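Local coordinates for D-mannonate dehydratase (Streptococcus suis, PDB 3BDK), which probably catalyses the dehydration of D-mannonate to 2-dehydro-3-deoxy-D-gluconate, using manganese or ferrous iron as cofactor, at residues 298-302 and 329-333; 24-28 and 345-351; 140-146 and 332-336; 219-225 and 260-264. One frame throughout, in Å; residues are numbered along the deposited sequence.

Contact 1 (298-302 and 329-333); sequences QETAH and PDHGR. With MN (manganese (II) ion), chain D; DNO (D-mannose), chain C.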
# COMPACT_ATOMS: atom_id res chain seq x y z
N GLN A 298 15.22 13.38 -5.86
CA GLN A 298 15.28 12.19 -5.04
C GLN A 298 13.97 11.44 -5.08
O GLN A 298 12.89 12.03 -4.89
CB GLN A 298 15.62 12.53 -3.60
CG GLN A 298 15.65 11.26 -2.74
CD GLN A 298 16.37 11.38 -1.42
OE1 GLN A 298 16.44 10.41 -0.69
NE2 GLN A 298 16.88 12.56 -1.11
N GLU A 299 14.06 10.13 -5.32
CA GLU A 299 12.90 9.26 -5.31
C GLU A 299 12.36 9.14 -3.88
O GLU A 299 13.12 9.08 -2.92
CB GLU A 299 13.28 7.89 -5.86
CG GLU A 299 13.68 7.94 -7.32
CD GLU A 299 13.99 6.59 -7.96
OE1 GLU A 299 13.43 5.54 -7.52
OE2 GLU A 299 14.79 6.59 -8.92
N THR A 300 11.03 9.10 -3.77
CA THR A 300 10.38 9.04 -2.47
C THR A 300 9.40 7.89 -2.40
O THR A 300 9.33 7.06 -3.30
CB THR A 300 9.60 10.36 -2.15
OG1 THR A 300 8.52 10.53 -3.08
CG2 THR A 300 10.52 11.57 -2.20
N ALA A 301 8.65 7.83 -1.32
CA ALA A 301 7.53 6.91 -1.17
C ALA A 301 6.48 7.32 -2.18
O ALA A 301 6.44 8.47 -2.59
CB ALA A 301 6.97 7.02 0.24
N HIS A 302 5.61 6.39 -2.57
CA HIS A 302 4.66 6.71 -3.62
C HIS A 302 3.64 7.74 -3.17
O HIS A 302 3.23 8.56 -3.94
CB HIS A 302 4.01 5.43 -4.15
CG HIS A 302 4.99 4.48 -4.77
ND1 HIS A 302 5.69 3.55 -4.04
CD2 HIS A 302 5.40 4.32 -6.06
CE1 HIS A 302 6.48 2.86 -4.84
NE2 HIS A 302 6.32 3.31 -6.07
N PRO A 329 3.79 0.43 -10.32
CA PRO A 329 4.70 0.99 -9.32
C PRO A 329 6.16 0.80 -9.72
O PRO A 329 6.67 -0.32 -9.66
CB PRO A 329 4.38 0.18 -8.07
CG PRO A 329 3.90 -1.13 -8.59
CD PRO A 329 3.15 -0.81 -9.86
N ASP A 330 6.83 1.88 -10.11
CA ASP A 330 8.27 1.86 -10.34
C ASP A 330 9.03 1.81 -9.02
O ASP A 330 8.50 1.37 -8.00
CB ASP A 330 8.70 3.08 -11.15
CG ASP A 330 9.57 2.72 -12.33
OD1 ASP A 330 10.28 1.69 -12.26
OD2 ASP A 330 9.56 3.46 -13.33
N HIS A 331 10.29 2.25 -9.05
CA HIS A 331 11.22 2.01 -7.96
C HIS A 331 10.52 2.15 -6.61
O HIS A 331 9.56 2.90 -6.47
CB HIS A 331 12.41 2.96 -8.04
CG HIS A 331 13.04 3.01 -9.40
ND1 HIS A 331 12.35 3.36 -10.53
CD2 HIS A 331 14.31 2.75 -9.80
CE1 HIS A 331 13.16 3.32 -11.58
NE2 HIS A 331 14.35 2.95 -11.16
N GLY A 332 11.03 1.44 -5.61
CA GLY A 332 10.66 1.69 -4.23
C GLY A 332 11.86 2.00 -3.35
O GLY A 332 13.01 1.78 -3.76
N ARG A 333 11.61 2.50 -2.15
CA ARG A 333 12.65 2.68 -1.15
C ARG A 333 13.23 1.34 -0.71
O ARG A 333 12.59 0.29 -0.86
CB ARG A 333 12.12 3.44 0.06
CG ARG A 333 11.51 4.79 -0.28
CD ARG A 333 10.15 4.97 0.36
NE ARG A 333 10.24 5.10 1.81
CZ ARG A 333 9.48 4.43 2.67
NH1 ARG A 333 8.57 3.57 2.23
NH2 ARG A 333 9.63 4.61 3.98
MN MN D . 11.18 3.09 -15.14
C1 DNO C . 15.41 3.07 -14.68
C2 DNO C . 14.52 1.83 -14.51
C3 DNO C . 15.23 0.47 -14.79
C4 DNO C . 15.96 0.18 -16.14
C5 DNO C . 15.33 0.70 -17.47
C6 DNO C . 15.74 -0.22 -18.63
O1 DNO C . 15.03 4.18 -14.29
O2 DNO C . 13.32 1.97 -15.28
O3 DNO C . 14.28 -0.58 -14.60
O4 DNO C . 17.33 0.58 -16.04
O5 DNO C . 13.89 0.77 -17.44
O6 DNO C . 16.86 0.34 -19.31
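The carboxylate of E299 lies over one face of the H331 imidazole, with the two planes 81° apart, while the rim of the same ring is turned to the bound D-mannose. E299 has CG anti to the carbonyl carbon (chi1 -65°) and an extended chain beyond it, and this carries its acid from strand 296-299 across to the histidine. Followed outward, H331 starts at CB beside E299 OE1, an approach too short in the model to be trusted. H331 CG also lies next to E299 OE1, with ND1 farther from it at 3.9 Å. H331 CD2 faces E299 OE2 at 4.0 Å. The far end belongs to the ligand: CE1 and NE2 of H331 both lie 3.4 Å from O1 of the sugar. E299 OE2 also has a salt bridge to R133. Next to H331, D330 OD2 binds manganese at 2.5 Å, sharing the metal with H219, H286 and O2 of the sugar, while D330 OD1 is paired with R328. H302 NE2 gives a weak bond to the backbone oxygen, D330 O (3.5 Å, 151°), which lies at the ring edge. Where 329-333 ends, R333 CD packs 3.8 Å from A301 CB, and the guanidinium beyond serves D142, D349 and, on the second subunit, A41 O. Direct polar bonding between 298-302 and 329-333 is thus slight. Their strong polar ends are spent on metal and outside ion pairs, and the loop after barrel strand 327-328 meets strand 296-299 and the turn after it mainly by packing.

Contact 2 (24-28 and 345-351); sequences SFRWY and YGLYDRA. With DNO (D-mannose), chain C.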
# COMPACT_ATOMS: atom_id res chain seq x y z
N SER A 24 0.37 -4.01 -12.29
CA SER A 24 1.43 -4.86 -12.82
C SER A 24 2.70 -4.66 -12.03
O SER A 24 2.70 -3.90 -11.09
CB SER A 24 1.65 -4.57 -14.29
OG SER A 24 0.40 -4.63 -14.94
N PHE A 25 3.79 -5.33 -12.41
CA PHE A 25 4.95 -5.42 -11.54
C PHE A 25 6.11 -6.06 -12.29
O PHE A 25 5.96 -7.12 -12.89
CB PHE A 25 4.57 -6.28 -10.33
CG PHE A 25 5.28 -5.93 -9.06
CD1 PHE A 25 6.34 -6.69 -8.61
CD2 PHE A 25 4.84 -4.87 -8.27
CE1 PHE A 25 6.99 -6.38 -7.41
CE2 PHE A 25 5.48 -4.55 -7.06
CZ PHE A 25 6.55 -5.30 -6.64
N ARG A 26 7.28 -5.44 -12.24
CA ARG A 26 8.39 -5.95 -13.03
C ARG A 26 9.02 -7.17 -12.38
O ARG A 26 9.25 -7.18 -11.18
CB ARG A 26 9.45 -4.87 -13.25
CG ARG A 26 10.45 -5.20 -14.33
CD ARG A 26 11.24 -3.99 -14.70
NE ARG A 26 12.36 -4.27 -15.59
CZ ARG A 26 13.06 -3.32 -16.21
NH1 ARG A 26 12.73 -2.05 -16.03
NH2 ARG A 26 14.07 -3.64 -17.01
N TRP A 27 9.28 -8.19 -13.19
CA TRP A 27 9.98 -9.39 -12.73
C TRP A 27 11.18 -9.68 -13.64
O TRP A 27 11.04 -9.77 -14.86
CB TRP A 27 9.02 -10.58 -12.63
CG TRP A 27 9.64 -11.84 -12.06
CD1 TRP A 27 10.09 -12.03 -10.77
CD2 TRP A 27 9.89 -13.07 -12.75
NE1 TRP A 27 10.61 -13.30 -10.63
CE2 TRP A 27 10.50 -13.96 -11.83
CE3 TRP A 27 9.66 -13.50 -14.07
CZ2 TRP A 27 10.87 -15.25 -12.17
CZ3 TRP A 27 10.04 -14.79 -14.42
CH2 TRP A 27 10.64 -15.65 -13.47
N TYR A 28 12.35 -9.82 -13.04
CA TYR A 28 13.60 -9.97 -13.79
C TYR A 28 13.97 -11.41 -14.21
O TYR A 28 15.15 -11.72 -14.43
CB TYR A 28 14.76 -9.30 -13.04
CG TYR A 28 14.78 -7.80 -13.24
CD1 TYR A 28 13.88 -6.97 -12.56
CD2 TYR A 28 15.67 -7.22 -14.15
CE1 TYR A 28 13.88 -5.59 -12.77
CE2 TYR A 28 15.67 -5.84 -14.36
CZ TYR A 28 14.78 -5.03 -13.67
OH TYR A 28 14.78 -3.66 -13.88
N TYR A 345 14.49 -2.01 -6.84
CA TYR A 345 13.67 -3.13 -7.24
C TYR A 345 13.34 -4.19 -6.20
O TYR A 345 12.68 -5.17 -6.54
CB TYR A 345 14.20 -3.73 -8.55
CG TYR A 345 13.75 -2.90 -9.75
CD1 TYR A 345 14.58 -1.94 -10.31
CD2 TYR A 345 12.47 -3.06 -10.29
CE1 TYR A 345 14.17 -1.18 -11.38
CE2 TYR A 345 12.05 -2.31 -11.36
CZ TYR A 345 12.90 -1.37 -11.90
OH TYR A 345 12.48 -0.62 -12.96
N GLY A 346 13.71 -3.97 -4.94
CA GLY A 346 13.19 -4.80 -3.86
C GLY A 346 11.67 -4.89 -3.89
O GLY A 346 11.00 -4.08 -4.55
N LEU A 347 11.12 -5.86 -3.16
CA LEU A 347 9.70 -6.17 -3.25
C LEU A 347 8.82 -5.27 -2.40
O LEU A 347 7.69 -4.95 -2.79
CB LEU A 347 9.47 -7.64 -2.88
CG LEU A 347 8.06 -8.13 -2.50
CD1 LEU A 347 7.17 -8.29 -3.71
CD2 LEU A 347 8.19 -9.44 -1.78
N TYR A 348 9.34 -4.83 -1.27
CA TYR A 348 8.52 -4.21 -0.21
C TYR A 348 7.89 -2.88 -0.56
O TYR A 348 6.67 -2.81 -0.75
CB TYR A 348 9.31 -4.11 1.08
CG TYR A 348 9.91 -5.42 1.53
CD1 TYR A 348 9.21 -6.61 1.40
CD2 TYR A 348 11.17 -5.46 2.12
CE1 TYR A 348 9.73 -7.82 1.82
CE2 TYR A 348 11.72 -6.67 2.55
CZ TYR A 348 10.99 -7.84 2.40
OH TYR A 348 11.52 -9.04 2.81
N ASP A 349 8.70 -1.84 -0.68
CA ASP A 349 8.15 -0.52 -1.03
C ASP A 349 7.43 -0.52 -2.38
O ASP A 349 6.44 0.17 -2.57
CB ASP A 349 9.21 0.58 -0.98
CG ASP A 349 8.60 1.95 -0.78
OD1 ASP A 349 7.63 2.05 0.02
OD2 ASP A 349 9.08 2.92 -1.41
N ARG A 350 7.91 -1.35 -3.30
CA ARG A 350 7.23 -1.52 -4.56
C ARG A 350 5.79 -1.98 -4.29
O ARG A 350 4.83 -1.37 -4.74
CB ARG A 350 8.01 -2.50 -5.41
CG ARG A 350 8.28 -2.02 -6.81
CD ARG A 350 9.72 -2.29 -7.28
NE ARG A 350 10.20 -3.67 -7.12
CZ ARG A 350 9.82 -4.71 -7.88
NH1 ARG A 350 8.92 -4.55 -8.84
NH2 ARG A 350 10.33 -5.91 -7.67
N ALA A 351 5.64 -3.03 -3.49
CA ALA A 351 4.28 -3.51 -3.13
C ALA A 351 3.46 -2.47 -2.36
O ALA A 351 2.30 -2.21 -2.73
CB ALA A 351 4.34 -4.81 -2.40
C1 DNO C . 15.41 3.07 -14.68
C2 DNO C . 14.52 1.83 -14.51
C3 DNO C . 15.23 0.47 -14.79
C4 DNO C . 15.96 0.18 -16.14
C5 DNO C . 15.33 0.70 -17.47
C6 DNO C . 15.74 -0.22 -18.63
O1 DNO C . 15.03 4.18 -14.29
O2 DNO C . 13.32 1.97 -15.28
O3 DNO C . 14.28 -0.58 -14.60
O4 DNO C . 17.33 0.58 -16.04
O5 DNO C . 13.89 0.77 -17.44
O6 DNO C . 16.86 0.34 -19.31
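Between the rings of F25 and Y345 lies the guanidinium of R350, a charged group enclosed on both faces in the interior of the protein. The contact joins the segment 24-28 to the start of helix 348-368, beside the pocket of this xylose isomerase-like TIM barrel. F25 CZ stands 3.3 Å above one guanidinium face, the two planes inclined by 26°, and R350 NH1 sits over the F25 ring toward its rim; Y345 CD2 lies over the centre of the opposite guanidinium face. Bends at chi2 and chi3 fold R350 back toward its own segment, where NH2 donates to Y345 O at 2.7 Å and NE donates to G346 O at 2.7 Å. These bonds, with a weaker second one from NE to Y345 O, fix the rotation of the guanidinium, and R26 O comes to its edge. F25 also touches L347, CE1 to CD1 at 4.2 Å. On the pocket side, Y28 and Y345 form a T-shaped pair, the edge of Y28 toward the face of Y345, with centroids 5.2 Å apart and planes at 73°. Both hydroxyls converge on O3 of D-mannose. O3 donates to Y28 OH at 3.2 Å, whereas its bond to Y345 OH is modelled doubtfully short. R26 arrives extended, CG anti to the backbone N (chi1 -166°); R26 NH1 lies 2.6 Å from sugar O3 and gives a weak bond to O5 (3.4 Å).

Contact 3 (140-146 and 332-336); sequences LPDGSTS and GRRIW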
# COMPACT_ATOMS: atom_id res chain seq x y z
N LEU A 140 16.36 9.08 3.59
CA LEU A 140 15.11 9.84 3.70
C LEU A 140 14.83 10.16 5.18
O LEU A 140 15.38 9.51 6.07
CB LEU A 140 13.95 9.04 3.07
CG LEU A 140 13.91 9.00 1.53
CD1 LEU A 140 13.06 7.85 1.03
CD2 LEU A 140 13.40 10.28 0.94
N PRO A 141 13.99 11.19 5.46
CA PRO A 141 13.58 11.58 6.82
C PRO A 141 13.11 10.45 7.71
O PRO A 141 13.36 10.50 8.91
CB PRO A 141 12.43 12.53 6.56
CG PRO A 141 12.81 13.19 5.30
CD PRO A 141 13.40 12.09 4.45
N ASP A 142 12.44 9.44 7.17
CA ASP A 142 11.94 8.36 8.03
C ASP A 142 12.99 7.27 8.33
O ASP A 142 12.67 6.25 8.97
CB ASP A 142 10.62 7.76 7.50
CG ASP A 142 10.79 7.03 6.17
OD1 ASP A 142 11.93 6.74 5.77
OD2 ASP A 142 9.77 6.75 5.51
N GLY A 143 14.23 7.49 7.86
CA GLY A 143 15.34 6.53 8.09
C GLY A 143 15.53 5.47 7.01
O GLY A 143 16.58 4.82 6.97
N SER A 144 14.54 5.30 6.12
CA SER A 144 14.66 4.45 4.90
C SER A 144 15.61 5.10 3.92
O SER A 144 16.07 6.22 4.16
CB SER A 144 13.30 4.23 4.24
OG SER A 144 12.82 5.42 3.62
N THR A 145 15.93 4.42 2.81
CA THR A 145 16.85 5.00 1.81
C THR A 145 16.32 4.87 0.39
O THR A 145 15.54 3.96 0.10
CB THR A 145 18.26 4.37 1.85
OG1 THR A 145 18.20 3.03 1.33
CG2 THR A 145 18.85 4.36 3.25
N SER A 146 16.74 5.77 -0.50
CA SER A 146 16.23 5.76 -1.88
C SER A 146 17.23 6.36 -2.88
O SER A 146 18.22 6.98 -2.51
CB SER A 146 14.90 6.50 -1.97
OG SER A 146 15.10 7.91 -1.88
N GLY A 332 11.03 1.44 -5.61
CA GLY A 332 10.66 1.69 -4.23
C GLY A 332 11.86 2.00 -3.35
O GLY A 332 13.01 1.78 -3.76
N ARG A 333 11.61 2.50 -2.15
CA ARG A 333 12.65 2.68 -1.15
C ARG A 333 13.23 1.34 -0.71
O ARG A 333 12.59 0.29 -0.86
CB ARG A 333 12.12 3.44 0.06
CG ARG A 333 11.51 4.79 -0.28
CD ARG A 333 10.15 4.97 0.36
NE ARG A 333 10.24 5.10 1.81
CZ ARG A 333 9.48 4.43 2.67
NH1 ARG A 333 8.57 3.57 2.23
NH2 ARG A 333 9.63 4.61 3.98
N ARG A 334 14.44 1.37 -0.17
CA ARG A 334 14.98 0.23 0.56
C ARG A 334 14.53 0.24 2.02
O ARG A 334 15.08 0.97 2.84
CB ARG A 334 16.51 0.22 0.49
CG ARG A 334 17.15 -1.06 1.00
CD ARG A 334 18.67 -0.97 0.96
NE ARG A 334 19.17 -0.94 -0.41
CZ ARG A 334 19.01 -1.92 -1.29
NH1 ARG A 334 18.34 -3.01 -0.95
NH2 ARG A 334 19.50 -1.80 -2.52
N ILE A 335 13.52 -0.57 2.32
CA ILE A 335 13.03 -0.70 3.69
C ILE A 335 12.98 -2.16 4.19
O ILE A 335 12.92 -3.09 3.39
CB ILE A 335 11.67 0.02 3.96
CG1 ILE A 335 10.46 -0.89 3.73
CG2 ILE A 335 11.57 1.35 3.22
CD1 ILE A 335 10.03 -1.05 2.35
N TRP A 336 13.02 -2.30 5.51
CA TRP A 336 12.84 -3.58 6.21
C TRP A 336 13.93 -4.60 5.91
O TRP A 336 13.64 -5.78 5.77
CB TRP A 336 11.47 -4.20 5.91
CG TRP A 336 10.29 -3.32 6.08
CD1 TRP A 336 10.20 -2.20 6.86
CD2 TRP A 336 9.00 -3.51 5.49
NE1 TRP A 336 8.94 -1.67 6.77
CE2 TRP A 336 8.18 -2.45 5.94
CE3 TRP A 336 8.46 -4.46 4.62
CZ2 TRP A 336 6.86 -2.31 5.53
CZ3 TRP A 336 7.16 -4.33 4.21
CH2 TRP A 336 6.37 -3.26 4.67
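D142 and R333 come from opposite directions and meet in a salt bridge, D142 OD2 to R333 NH2 at 2.6 Å, although the N-H points poorly at the oxygen (119°) and the carboxylate and guanidinium planes differ by 52°. S144 OG sits beside the same group and takes weak bonds from R333 NE and NH2. The other carboxylate oxygen is turned inward: D142 OD1 accepts from S144 N at 3.0 Å, closing an Asx turn, and from S144 OG at 2.7 Å on its syn lone pair. Acid and serine are thereby held together as one receptor for the arginine. D142 CG lies between the backbone N and the carbonyl carbon (chi1 66°), which tucks the acid against its own turn. R333 NH2 is shared with A41 O of the second subunit. A straighter bond joins the backbones, R334 N to T145 O at 2.8 Å, in an isolated antiparallel hydrogen-bonded bridge. Around this polar centre, L140 CD1 packs crosswise on R333 CG at 3.7 Å, and I335 CG2 covers a guanidinium face while touching S144 CB at 3.5 Å. T145 and R334 run side by side, OG1 to CB, before the R334 tip leaves for T340 O. The type I turn L140-G143, with a G1 bulge at G143, connects strands 135-139 and 145-150: a beta-hairpin tip docked on a loop at the subunit interface.

Contact 4 (219-225 and 260-264); sequences HPDDPPY and SYASD. With MN (manganese (II) ion), chain D; DNO (D-mannose), chain C.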
# COMPACT_ATOMS: atom_id res chain seq x y z
N HIS A 219 9.89 4.84 -22.91
CA HIS A 219 10.28 5.32 -21.59
C HIS A 219 11.03 6.64 -21.68
O HIS A 219 12.04 6.75 -22.38
CB HIS A 219 11.15 4.27 -20.88
CG HIS A 219 11.23 4.46 -19.40
ND1 HIS A 219 12.14 5.32 -18.81
CD2 HIS A 219 10.53 3.91 -18.39
CE1 HIS A 219 11.98 5.29 -17.50
NE2 HIS A 219 11.02 4.43 -17.22
N PRO A 220 10.52 7.65 -20.98
CA PRO A 220 11.05 9.01 -21.09
C PRO A 220 12.50 9.09 -20.63
O PRO A 220 13.02 8.14 -20.05
CB PRO A 220 10.15 9.81 -20.15
CG PRO A 220 9.71 8.82 -19.13
CD PRO A 220 9.57 7.52 -19.87
N ASP A 221 13.14 10.23 -20.89
CA ASP A 221 14.56 10.40 -20.56
C ASP A 221 14.75 10.65 -19.07
O ASP A 221 14.06 11.49 -18.48
CB ASP A 221 15.16 11.55 -21.37
CG ASP A 221 15.72 11.09 -22.70
OD1 ASP A 221 16.12 11.95 -23.51
OD2 ASP A 221 15.76 9.86 -22.94
N ASP A 222 15.69 9.93 -18.47
CA ASP A 222 15.75 9.81 -17.02
C ASP A 222 17.18 9.96 -16.51
O ASP A 222 17.95 9.01 -16.50
CB ASP A 222 15.18 8.46 -16.57
CG ASP A 222 15.41 8.19 -15.10
OD1 ASP A 222 15.76 9.14 -14.36
OD2 ASP A 222 15.26 7.02 -14.67
N PRO A 223 17.52 11.18 -16.08
CA PRO A 223 16.55 12.27 -16.01
C PRO A 223 16.37 12.96 -17.36
O PRO A 223 17.03 12.59 -18.33
CB PRO A 223 17.19 13.23 -15.01
CG PRO A 223 18.65 12.99 -15.14
CD PRO A 223 18.79 11.52 -15.43
N PRO A 224 15.48 13.95 -17.41
CA PRO A 224 15.01 14.49 -18.68
C PRO A 224 15.75 15.77 -19.07
O PRO A 224 15.13 16.72 -19.55
CB PRO A 224 13.53 14.80 -18.40
CG PRO A 224 13.49 15.07 -16.94
CD PRO A 224 14.51 14.16 -16.32
N TYR A 225 17.06 15.78 -18.86
CA TYR A 225 17.90 16.86 -19.37
C TYR A 225 19.33 16.37 -19.62
O TYR A 225 19.71 15.29 -19.16
CB TYR A 225 17.91 18.04 -18.40
CG TYR A 225 18.01 17.64 -16.95
CD1 TYR A 225 19.20 17.17 -16.41
CD2 TYR A 225 16.90 17.73 -16.11
CE1 TYR A 225 19.29 16.81 -15.08
CE2 TYR A 225 16.98 17.37 -14.78
CZ TYR A 225 18.18 16.91 -14.27
OH TYR A 225 18.27 16.55 -12.95
N SER A 260 9.91 10.29 -13.87
CA SER A 260 11.02 10.72 -14.73
C SER A 260 10.78 12.13 -15.16
O SER A 260 11.65 12.97 -15.03
CB SER A 260 11.18 9.81 -15.95
OG SER A 260 11.95 8.65 -15.63
N TYR A 261 9.57 12.39 -15.65
CA TYR A 261 9.18 13.73 -16.04
C TYR A 261 9.16 14.75 -14.91
O TYR A 261 9.54 15.90 -15.13
CB TYR A 261 7.84 13.72 -16.76
CG TYR A 261 7.90 13.20 -18.17
CD1 TYR A 261 7.05 12.18 -18.60
CD2 TYR A 261 8.79 13.74 -19.09
CE1 TYR A 261 7.10 11.71 -19.90
CE2 TYR A 261 8.85 13.27 -20.38
CZ TYR A 261 8.01 12.25 -20.78
OH TYR A 261 8.09 11.78 -22.08
N ALA A 262 8.74 14.37 -13.70
CA ALA A 262 8.65 15.39 -12.62
C ALA A 262 9.99 15.72 -11.99
O ALA A 262 10.09 16.64 -11.19
CB ALA A 262 7.66 14.98 -11.54
N SER A 263 11.00 14.96 -12.36
CA SER A 263 12.37 15.17 -11.88
C SER A 263 12.89 16.49 -12.36
O SER A 263 13.75 17.07 -11.74
CB SER A 263 13.27 14.03 -12.34
OG SER A 263 12.77 12.81 -11.80
N ASP A 264 12.33 16.98 -13.46
CA ASP A 264 12.51 18.35 -13.86
C ASP A 264 11.31 19.24 -13.48
O ASP A 264 10.27 19.18 -14.13
CB ASP A 264 12.77 18.46 -15.37
CG ASP A 264 13.34 19.81 -15.77
OD1 ASP A 264 12.77 20.85 -15.36
OD2 ASP A 264 14.36 19.84 -16.48
MN MN D . 11.18 3.09 -15.14
C1 DNO C . 15.41 3.07 -14.68
C2 DNO C . 14.52 1.83 -14.51
C3 DNO C . 15.23 0.47 -14.79
C4 DNO C . 15.96 0.18 -16.14
C5 DNO C . 15.33 0.70 -17.47
C6 DNO C . 15.74 -0.22 -18.63
O1 DNO C . 15.03 4.18 -14.29
O2 DNO C . 13.32 1.97 -15.28
O3 DNO C . 14.28 -0.58 -14.60
O4 DNO C . 17.33 0.58 -16.04
O5 DNO C . 13.89 0.77 -17.44
O6 DNO C . 16.86 0.34 -19.31
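The face of the Y261 ring receives P220 in a CH-pi contact, with P220 CB 3.7 Å from the centroid and 27° off the ring normal. Within its own segment, P220 CD lies over one face of the H219 ring. Y225 is met differently: P223 CB lies over a face toward the rim, while D264 OD2 and S263 O approach the edge, OD2 at 3.3 Å from CD2 of Y225. The carboxylate is turned 70° from this ring, which also makes a cation-pi contact with K151; D264 OD1 accepts from K266 N. Between these aromatic ends S260 is the hub of the packing. Its CB touches P220 CG at 3.6 Å, its OG lies against D222 CB, and its carbonyl oxygen is 3.4 Å from P224 CD. P224 CG rests on D264 CB. A cis peptide before P223 bends the segment here. No hydrogen bond crosses the contact. Within 219-225, H219 ND1 donates to P220 O at 3.2 Å, in the carbonyl plane and on a lone pair, which limits the rotation of the imidazole and leaves NE2 directed at manganese, 2.5 Å away. D222 is salt-bridged to R133, and its OD2 lies 2.9 Å from O1 of D-mannose. H286 and D330 complete the protein ligands of the metal. Residues just past strands 215-218 and 252-257 thus close one side of the metal and sugar site, at the C-terminal strand ends, as in TIM-barrel enzymes.

Contacts 1, 2 and 4 line the active site in the barrel, all touching D-mannose, and contacts 1 and 4 supply manganese ligands from different loops. Contact 3 lies farther out, its centre about 22 Å from the centre of the chain against 11 to 13 Å for the others, yet it is still largely buried. It shares G332 and R333 with contact 1, and S146 joins E299 across neighbouring strands; R333 further pairs with D349 of contact 2. Contacts 1, 2 and 3 all touch the second subunit, unlike contact 4. Chemistry follows place: carboxylate on imidazole in contact 1, guanidinium between rings in contact 2, prolines on a ring and a helix in contact 4, ion pair and backbone bridge in contact 3.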